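Local coordinates for BILBO1_N domain-containing protein (Trypanosoma brucei equiperdum, PDB 7A1I) that is of uncertain function but carries the ubiquitin-like N-terminal domain of the BILBO1 family, whose namesake belongs to the trypanosome flagellar pocket collar, where it may act, at residues A11-G16 and T93-A98; A42-F47 and S53-V58; A28-S33 and T78-N83. All blocks are in the same frame, centred on the assembly; numbering follows the deposited sequence.

Contact 1. Residues A11-G16 and T93-A98; sequences ATDCDG and TLDIPA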
loop_
_atom_site.group_PDB
_atom_site.type_symbol
_atom_site.label_atom_id
_atom_site.label_comp_id
_atom_site.label_asym_id
_atom_site.label_seq_id
_atom_site.Cartn_x
_atom_site.Cartn_y
_atom_site.Cartn_z
ATOM N N ALA A 11 0.264 1.176 -1.886
ATOM C CA ALA A 11 1.039 2.393 -2.151
ATOM C C ALA A 11 1.094 3.234 -0.882
ATOM O O ALA A 11 0.323 3.016 0.063
ATOM C CB ALA A 11 0.455 3.203 -3.319
ATOM N N THR A 12 2.075 4.134 -0.838
ATOM C CA THR A 12 2.258 5.034 0.302
ATOM C C THR A 12 3.134 6.203 -0.144
ATOM O O THR A 12 3.697 6.192 -1.236
ATOM C CB THR A 12 2.864 4.298 1.516
ATOM O OG1 THR A 12 2.670 5.060 2.725
ATOM C CG2 THR A 12 4.340 3.988 1.323
ATOM N N ASP A 13 3.252 7.203 0.725
ATOM C CA ASP A 13 4.028 8.403 0.435
ATOM C C ASP A 13 5.468 8.262 0.919
ATOM O O ASP A 13 5.722 7.836 2.045
ATOM C CB ASP A 13 3.371 9.616 1.096
ATOM C CG ASP A 13 4.053 10.929 0.740
ATOM O OD1 ASP A 13 3.603 11.590 -0.223
ATOM O OD2 ASP A 13 5.022 11.313 1.438
ATOM N N CYS A 14 6.415 8.651 0.073
ATOM C CA CYS A 14 7.835 8.653 0.414
ATOM C C CYS A 14 8.394 10.011 -0.002
ATOM O O CYS A 14 8.619 10.272 -1.193
ATOM C CB CYS A 14 8.569 7.498 -0.252
ATOM S SG CYS A 14 10.300 7.379 0.246
ATOM N N ASP A 15 8.554 10.881 0.998
ATOM C CA ASP A 15 9.117 12.221 0.843
ATOM C C ASP A 15 8.433 13.000 -0.275
ATOM O O ASP A 15 9.073 13.715 -1.051
ATOM C CB ASP A 15 10.623 12.142 0.621
ATOM C CG ASP A 15 11.387 11.982 1.922
ATOM O OD1 ASP A 15 10.728 11.898 2.984
ATOM O OD2 ASP A 15 12.634 11.933 1.890
ATOM N N GLY A 16 7.108 12.874 -0.341
ATOM C CA GLY A 16 6.294 13.596 -1.294
ATOM C C GLY A 16 5.919 12.816 -2.538
ATOM O O GLY A 16 4.937 13.173 -3.196
ATOM N N THR A 93 3.307 12.666 8.742
ATOM C CA THR A 93 3.494 12.701 7.297
ATOM C C THR A 93 2.506 13.671 6.666
ATOM O O THR A 93 1.302 13.585 6.914
ATOM C CB THR A 93 3.325 11.283 6.699
ATOM O OG1 THR A 93 4.408 10.446 7.120
ATOM C CG2 THR A 93 3.304 11.317 5.173
ATOM N N LEU A 94 3.023 14.615 5.880
ATOM C CA LEU A 94 2.203 15.454 5.012
ATOM C C LEU A 94 1.858 14.654 3.765
ATOM O O LEU A 94 2.752 14.285 2.992
ATOM C CB LEU A 94 2.924 16.747 4.643
ATOM C CG LEU A 94 2.117 17.747 3.801
ATOM C CD1 LEU A 94 0.860 18.250 4.512
ATOM C CD2 LEU A 94 3.010 18.931 3.389
ATOM N N ASP A 95 0.591 14.296 3.618
ATOM C CA ASP A 95 0.158 13.413 2.540
ATOM C C ASP A 95 -0.651 14.239 1.533
ATOM O O ASP A 95 -1.826 14.545 1.755
ATOM C CB ASP A 95 -0.605 12.228 3.130
ATOM C CG ASP A 95 -0.430 10.964 2.321
ATOM O OD1 ASP A 95 -0.509 11.029 1.078
ATOM O OD2 ASP A 95 -0.140 9.907 2.932
ATOM N N ILE A 96 0.003 14.667 0.458
ATOM C CA ILE A 96 -0.649 15.464 -0.569
ATOM C C ILE A 96 -1.038 14.526 -1.706
ATOM O O ILE A 96 -0.237 13.671 -2.099
ATOM C CB ILE A 96 0.255 16.613 -1.038
ATOM C CG1 ILE A 96 0.513 17.569 0.126
ATOM C CG2 ILE A 96 -0.376 17.404 -2.205
ATOM C CD1 ILE A 96 1.490 18.675 -0.202
ATOM N N PRO A 97 -2.245 14.644 -2.251
ATOM C CA PRO A 97 -2.655 13.752 -3.342
ATOM C C PRO A 97 -1.763 13.896 -4.568
ATOM O O PRO A 97 -1.421 15.002 -4.990
ATOM C CB PRO A 97 -4.094 14.196 -3.636
ATOM C CG PRO A 97 -4.563 14.789 -2.340
ATOM C CD PRO A 97 -3.360 15.481 -1.773
ATOM N N ALA A 98 -1.387 12.753 -5.134
ATOM C CA ALA A 98 -0.614 12.701 -6.370
ATOM C C ALA A 98 -0.893 11.364 -7.042
ATOM O O ALA A 98 -1.490 10.463 -6.451
ATOM C CB ALA A 98 0.886 12.868 -6.104
HETATM O O HOH W 1 1.449 7.747 3.008
HETATM O O HOH W 2 5.272 13.801 2.460
HETATM O O HOH W 3 2.773 14.392 -0.026
HETATM O O HOH W 4 2.297 14.594 -3.191
#

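Contact 2. Residues A42-F47 and S53-V58; sequences AFNNYF and SRAFAV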
loop_
_atom_site.group_PDB
_atom_site.type_symbol
_atom_site.label_atom_id
_atom_site.label_comp_id
_atom_site.label_asym_id
_atom_site.label_seq_id
_atom_site.Cartn_x
_atom_site.Cartn_y
_atom_site.Cartn_z
ATOM N N ALA A 42 8.204 -4.318 3.863
ATOM C CA ALA A 42 8.680 -3.920 2.542
ATOM C C ALA A 42 8.995 -2.436 2.485
ATOM O O ALA A 42 10.007 -2.039 1.900
ATOM C CB ALA A 42 7.650 -4.279 1.471
ATOM N N PHE A 43 8.147 -1.597 3.072
ATOM C CA PHE A 43 8.398 -0.167 2.994
ATOM C C PHE A 43 9.483 0.275 3.962
ATOM O O PHE A 43 10.208 1.233 3.668
ATOM C CB PHE A 43 7.116 0.627 3.242
ATOM C CG PHE A 43 6.189 0.643 2.067
ATOM C CD1 PHE A 43 4.858 0.267 2.218
ATOM C CD2 PHE A 43 6.643 1.024 0.816
ATOM C CE1 PHE A 43 3.998 0.271 1.134
ATOM C CE2 PHE A 43 5.790 1.038 -0.270
ATOM C CZ PHE A 43 4.463 0.655 -0.113
ATOM N N ASN A 44 9.650 -0.403 5.098
ATOM C CA ASN A 44 10.821 -0.091 5.906
ATOM C C ASN A 44 12.108 -0.408 5.147
ATOM O O ASN A 44 13.055 0.385 5.165
ATOM C CB ASN A 44 10.761 -0.837 7.231
ATOM C CG ASN A 44 10.047 -0.049 8.303
ATOM O OD1 ASN A 44 10.571 0.943 8.796
ATOM N ND2 ASN A 44 8.838 -0.494 8.681
ATOM N N ASN A 45 12.152 -1.544 4.440
ATOM C CA ASN A 45 13.339 -1.834 3.632
ATOM C C ASN A 45 13.487 -0.846 2.479
ATOM O O ASN A 45 14.610 -0.474 2.104
ATOM C CB ASN A 45 13.286 -3.262 3.095
ATOM C CG ASN A 45 13.694 -4.284 4.135
ATOM O OD1 ASN A 45 14.486 -3.987 5.028
ATOM N ND2 ASN A 45 13.141 -5.490 4.035
ATOM N N TYR A 46 12.372 -0.418 1.889
ATOM C CA TYR A 46 12.454 0.583 0.830
ATOM C C TYR A 46 13.037 1.893 1.355
ATOM O O TYR A 46 14.016 2.412 0.801
ATOM C CB TYR A 46 11.069 0.799 0.215
ATOM C CG TYR A 46 11.086 1.763 -0.953
ATOM C CD1 TYR A 46 10.721 3.102 -0.784
ATOM C CD2 TYR A 46 11.472 1.345 -2.214
ATOM C CE1 TYR A 46 10.758 3.996 -1.861
ATOM C CE2 TYR A 46 11.502 2.231 -3.292
ATOM C CZ TYR A 46 11.125 3.549 -3.105
ATOM O OH TYR A 46 11.154 4.420 -4.171
ATOM N N PHE A 47 12.506 2.390 2.477
ATOM C CA PHE A 47 13.052 3.587 3.116
ATOM C C PHE A 47 14.544 3.442 3.380
ATOM O O PHE A 47 15.310 4.392 3.160
ATOM C CB PHE A 47 12.336 3.884 4.442
ATOM C CG PHE A 47 11.021 4.620 4.302
ATOM C CD1 PHE A 47 10.334 4.649 3.098
ATOM C CD2 PHE A 47 10.491 5.312 5.395
ATOM C CE1 PHE A 47 9.120 5.339 2.986
ATOM C CE2 PHE A 47 9.277 5.995 5.299
ATOM C CZ PHE A 47 8.588 6.009 4.093
ATOM N N SER A 53 16.047 7.562 7.205
ATOM C CA SER A 53 16.364 7.009 8.516
ATOM C C SER A 53 15.129 6.729 9.365
ATOM O O SER A 53 15.177 5.855 10.240
ATOM C CB SER A 53 17.297 7.958 9.269
ATOM O OG SER A 53 16.874 9.296 9.086
ATOM N N ARG A 54 14.036 7.460 9.157
ATOM C CA ARG A 54 12.845 7.240 9.968
ATOM C C ARG A 54 12.163 5.931 9.579
ATOM O O ARG A 54 12.262 5.459 8.445
ATOM C CB ARG A 54 11.867 8.404 9.833
ATOM C CG ARG A 54 11.152 8.465 8.507
ATOM C CD ARG A 54 10.305 9.729 8.390
ATOM N NE ARG A 54 9.655 9.808 7.084
ATOM C CZ ARG A 54 10.178 10.431 6.035
ATOM N NH1 ARG A 54 11.355 11.035 6.142
ATOM N NH2 ARG A 54 9.527 10.446 4.877
ATOM N N ALA A 55 11.476 5.341 10.543
ATOM C CA ALA A 55 10.775 4.088 10.312
ATOM C C ALA A 55 9.455 4.326 9.582
ATOM O O ALA A 55 8.856 5.400 9.672
ATOM C CB ALA A 55 10.508 3.377 11.639
ATOM N N PHE A 56 9.036 3.326 8.805
ATOM C CA PHE A 56 7.712 3.332 8.204
ATOM C C PHE A 56 6.706 2.656 9.131
ATOM O O PHE A 56 6.977 1.585 9.682
ATOM C CB PHE A 56 7.723 2.623 6.844
ATOM C CG PHE A 56 6.356 2.464 6.257
ATOM C CD1 PHE A 56 5.803 3.468 5.462
ATOM C CD2 PHE A 56 5.607 1.314 6.512
ATOM C CE1 PHE A 56 4.527 3.329 4.941
ATOM C CE2 PHE A 56 4.348 1.168 5.993
ATOM C CZ PHE A 56 3.799 2.177 5.202
ATOM N N ALA A 57 5.527 3.259 9.271
ATOM C CA ALA A 57 4.438 2.599 9.984
ATOM C C ALA A 57 3.098 3.049 9.416
ATOM O O ALA A 57 2.967 4.154 8.878
ATOM C CB ALA A 57 4.484 2.881 11.489
ATOM N N VAL A 58 2.096 2.184 9.547
ATOM C CA VAL A 58 0.738 2.476 9.097
ATOM C C VAL A 58 -0.090 2.949 10.280
ATOM O O VAL A 58 -0.131 2.278 11.323
ATOM C CB VAL A 58 0.091 1.241 8.445
ATOM C CG1 VAL A 58 -1.356 1.536 8.042
ATOM C CG2 VAL A 58 0.893 0.808 7.243
#

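Contact 3. Residues A28-S33 and T78-N83; sequences AGPSVS and TQLLHN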
loop_
_atom_site.group_PDB
_atom_site.type_symbol
_atom_site.label_atom_id
_atom_site.label_comp_id
_atom_site.label_asym_id
_atom_site.label_seq_id
_atom_site.Cartn_x
_atom_site.Cartn_y
_atom_site.Cartn_z
ATOM N N ALA A 28 -6.249 -18.251 -2.673
ATOM C CA ALA A 28 -7.051 -17.886 -1.510
ATOM C C ALA A 28 -6.920 -16.398 -1.206
ATOM O O ALA A 28 -7.923 -15.680 -1.120
ATOM C CB ALA A 28 -6.645 -18.731 -0.300
ATOM N N GLY A 29 -5.691 -15.913 -1.045
ATOM C CA GLY A 29 -5.465 -14.503 -0.847
ATOM C C GLY A 29 -4.913 -14.164 0.522
ATOM O O GLY A 29 -4.732 -15.023 1.388
ATOM N N PRO A 30 -4.609 -12.893 0.730
ATOM C CA PRO A 30 -4.117 -12.450 2.032
ATOM C C PRO A 30 -5.259 -12.018 2.940
ATOM O O PRO A 30 -6.368 -11.708 2.500
ATOM C CB PRO A 30 -3.221 -11.255 1.678
ATOM C CG PRO A 30 -3.851 -10.690 0.452
ATOM C CD PRO A 30 -4.598 -11.801 -0.257
ATOM N N SER A 31 -4.950 -11.987 4.224
ATOM C CA SER A 31 -5.790 -11.326 5.204
ATOM C C SER A 31 -5.241 -9.918 5.376
ATOM O O SER A 31 -4.090 -9.623 5.022
ATOM C CB SER A 31 -5.785 -12.070 6.541
ATOM O OG SER A 31 -4.550 -11.819 7.207
ATOM N N VAL A 32 -6.091 -9.021 5.870
ATOM C CA VAL A 32 -5.658 -7.632 5.945
ATOM C C VAL A 32 -4.432 -7.505 6.836
ATOM O O VAL A 32 -3.458 -6.824 6.485
ATOM C CB VAL A 32 -6.798 -6.731 6.441
ATOM C CG1 VAL A 32 -6.276 -5.318 6.558
ATOM C CG2 VAL A 32 -7.981 -6.797 5.487
ATOM N N SER A 33 -4.439 -8.174 7.988
ATOM C CA SER A 33 -3.318 -8.016 8.905
ATOM C C SER A 33 -2.017 -8.520 8.290
ATOM O O SER A 33 -0.961 -7.888 8.449
ATOM C CB SER A 33 -3.600 -8.733 10.213
ATOM O OG SER A 33 -3.495 -10.127 10.019
ATOM N N THR A 78 -12.565 -9.467 3.174
ATOM C CA THR A 78 -13.411 -9.545 1.985
ATOM C C THR A 78 -13.246 -8.342 1.067
ATOM O O THR A 78 -13.644 -8.410 -0.100
ATOM C CB THR A 78 -14.901 -9.676 2.363
ATOM O OG1 THR A 78 -15.251 -8.653 3.305
ATOM C CG2 THR A 78 -15.193 -11.039 2.960
ATOM N N GLN A 79 -12.631 -7.260 1.539
ATOM C CA GLN A 79 -12.362 -6.122 0.672
ATOM C C GLN A 79 -11.159 -6.343 -0.239
ATOM O O GLN A 79 -10.931 -5.532 -1.149
ATOM C CB GLN A 79 -12.136 -4.865 1.512
ATOM C CG GLN A 79 -13.369 -4.341 2.227
ATOM C CD GLN A 79 -13.011 -3.182 3.137
ATOM O OE1 GLN A 79 -12.559 -3.385 4.274
ATOM N NE2 GLN A 79 -13.179 -1.949 2.633
ATOM N N LEU A 80 -10.361 -7.382 -0.004
ATOM C CA LEU A 80 -9.134 -7.578 -0.772
ATOM C C LEU A 80 -9.444 -8.493 -1.949
ATOM O O LEU A 80 -9.268 -9.713 -1.889
ATOM C CB LEU A 80 -8.023 -8.121 0.118
ATOM C CG LEU A 80 -7.606 -7.068 1.151
ATOM C CD1 LEU A 80 -6.462 -7.548 2.046
ATOM C CD2 LEU A 80 -7.236 -5.747 0.464
ATOM N N LEU A 81 -9.906 -7.880 -3.039
ATOM C CA LEU A 81 -10.170 -8.563 -4.296
ATOM C C LEU A 81 -8.931 -8.519 -5.190
ATOM O O LEU A 81 -7.962 -7.807 -4.925
ATOM C CB LEU A 81 -11.351 -7.911 -5.020
ATOM C CG LEU A 81 -12.604 -7.589 -4.197
ATOM C CD1 LEU A 81 -13.679 -6.933 -5.064
ATOM C CD2 LEU A 81 -13.138 -8.821 -3.487
ATOM N N HIS A 82 -8.980 -9.275 -6.280
ATOM C CA HIS A 82 -7.878 -9.260 -7.228
ATOM C C HIS A 82 -7.681 -7.865 -7.804
ATOM O O HIS A 82 -8.638 -7.113 -8.007
ATOM C CB HIS A 82 -8.112 -10.280 -8.344
ATOM C CG HIS A 82 -6.970 -10.382 -9.309
ATOM N ND1 HIS A 82 -5.650 -10.347 -8.907
ATOM C CD2 HIS A 82 -6.948 -10.554 -10.653
ATOM C CE1 HIS A 82 -4.866 -10.468 -9.963
ATOM N NE2 HIS A 82 -5.628 -10.599 -11.034
ATOM N N ASN A 83 -6.417 -7.497 -8.000
ATOM C CA ASN A 83 -6.023 -6.209 -8.566
ATOM C C ASN A 83 -6.458 -5.040 -7.699
ATOM O O ASN A 83 -6.559 -3.909 -8.193
ATOM C CB ASN A 83 -6.559 -6.027 -9.993
ATOM C CG ASN A 83 -5.780 -6.828 -11.017
ATOM O OD1 ASN A 83 -4.613 -7.164 -10.802
ATOM N ND2 ASN A 83 -6.420 -7.133 -12.144
#

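Contact 1. Residues A11-G16 and T93-A98
D13 meets D95 and T93 across a thin layer of ordered water, a useful example of two acidic residues brought together by what lies between and beside them. Direct touches are few: D13 CB lies 4.0 Å from D95 OD2, and D13 OD2 is 4.1 Å from T93 CG2, the two side chains running past each other in opposite senses. The carboxylate oxygens D13 OD1 and D95 OD1 come within 4.3 Å, yet both are salt-bridged to K18 NZ, which should offset their repulsion; Y87 OH also holds D95 OD1. Water 1 joins D13 N to D95 OD2, while water 2 links D13 OD2 to L94 O. Water 3 accepts from I96 N at 2.8 Å and also bonds D13 OD1 and L94 O. A chi1 of -175° sends the D13 carboxylate out toward 93-98, where D13 OD2 also accepts from G16 N at 3.2 Å, on its syn side and somewhat out of the carboxylate plane, closing an Asx motif. The loop 93-98 thus flanks the end of strand 6-14, with K18 of strand 17-25 and Y87 of strand 84-89 beside it.

Contact 2. Residues A42-F47 and S53-V58
The aromatic cluster of F43, F47 and F56 belongs to the core of a ubiquitin-like fold, where helix 32-50 lies over the sheet and the chain leaving it doubles back along its flank. F43 and F47, one turn apart on the helix, receive F56 from the returning loop, each in a different way. F43 CB sits over the centre of the F56 ring, 3.6 Å from its centroid, in a CH-pi contact. The F43 ring itself meets F56 obliquely, F43 CD1 lying 3.7 Å from F56 CZ. Toward F47 the F56 ring presents its edge: the pair is T-shaped, with planes at 87° and F47 CZ 4.0 Å from F56 CD1. F56 CB lies over one face of F47, near its rim, and R54 O comes up to the edge of that ring in its plane, 3.5 Å from F47 CD2. The F56 ring swings away from its own N, in toward the helix (chi1 173°), and leaves the peptide N and O to N44. The amide of N44 uses both: F56 N donates to N44 OD1 at 2.8 Å in a nearly straight bond (163°), approaching from well above the carbonyl plane, and N44 ND2 donates to F56 O at 3.0 Å along a more bent path. N44 ND2 also reaches T40 O, so the helix itself helps fix the rotation of the amide, while R48 NH1 bonds R54 O. The chemistry is divided between two surfaces of one residue: the ring of F56 is gripped by hydrocarbon and pi contacts, and its main-chain N and O are met by one side-chain amide, much as a strand neighbour would pair with them.

Contact 3. Residues A28-S33 and T78-N83
L80 and V32 form the closest pair, and they show how one terminal methyl of L80 packs against the residues that lead into the helix. L80 CD1 lies 3.8 Å from V32 CG2 and 4.0 Å from V32 CA, the two side chains crossing at about a right angle. L80 CD1 is also 4.4 Å from P30 CG and 4.2 Å from P30 O, so the same methyl meets both P30, before the helix, and V32, in its first turn. L80 gets there by full extension: its CD1 stands anti to CA (chi2 -178°), carrying the methyl away from its own backbone toward 28-33. In the next shell, L74 touches both V32 and L80, and I8 of strand 6-14 touches both P30 and L80, so this hydrocarbon patch continues into the sheet. Polar bonds accompany this on both backbones. T77 OG1 bonds V32 N at the opening of the helix, where S31 occupies the N-cap and its OG makes a weak bond to R34 N. On the other segment L80 is the centre of an inverse gamma turn, closed by a weak bond from L81 N to Q79 O. The Q79 side chain ties down the preceding turn, its OE1 bonding E75 N and R76 N and its NE2 bonding R73 O. Helix N-terminus, connecting loop and central strand thus share one apolar cluster, a layout that fits the beta-grasp fold of the ubiquitin clan, in which the helix crosses a mixed sheet and the loop before the last core strand passes near where that helix begins.

In the fold
The three contacts are nested along the chain: 42-47/53-58 falls within the loop closed by 28-33/78-83, which falls within that closed by 11-16/93-98. Contacts 1 and 2, with centres about 13 Å apart, touch directly: D15 forms a salt bridge with R54, T12 packs on F43 and F56, and C14 on F47. Contact 3 lies on the opposite side of the chain's centre, its centre about 23 Å from that of contact 1 and about 22 Å from that of contact 2. Helix 32-50 spans the gap, starting in contact 3 and passing through contact 2, while strand 6-14 underlies it. Loops thus meet the core at both ends of this ubiquitin-like domain, partly through water in contact 1.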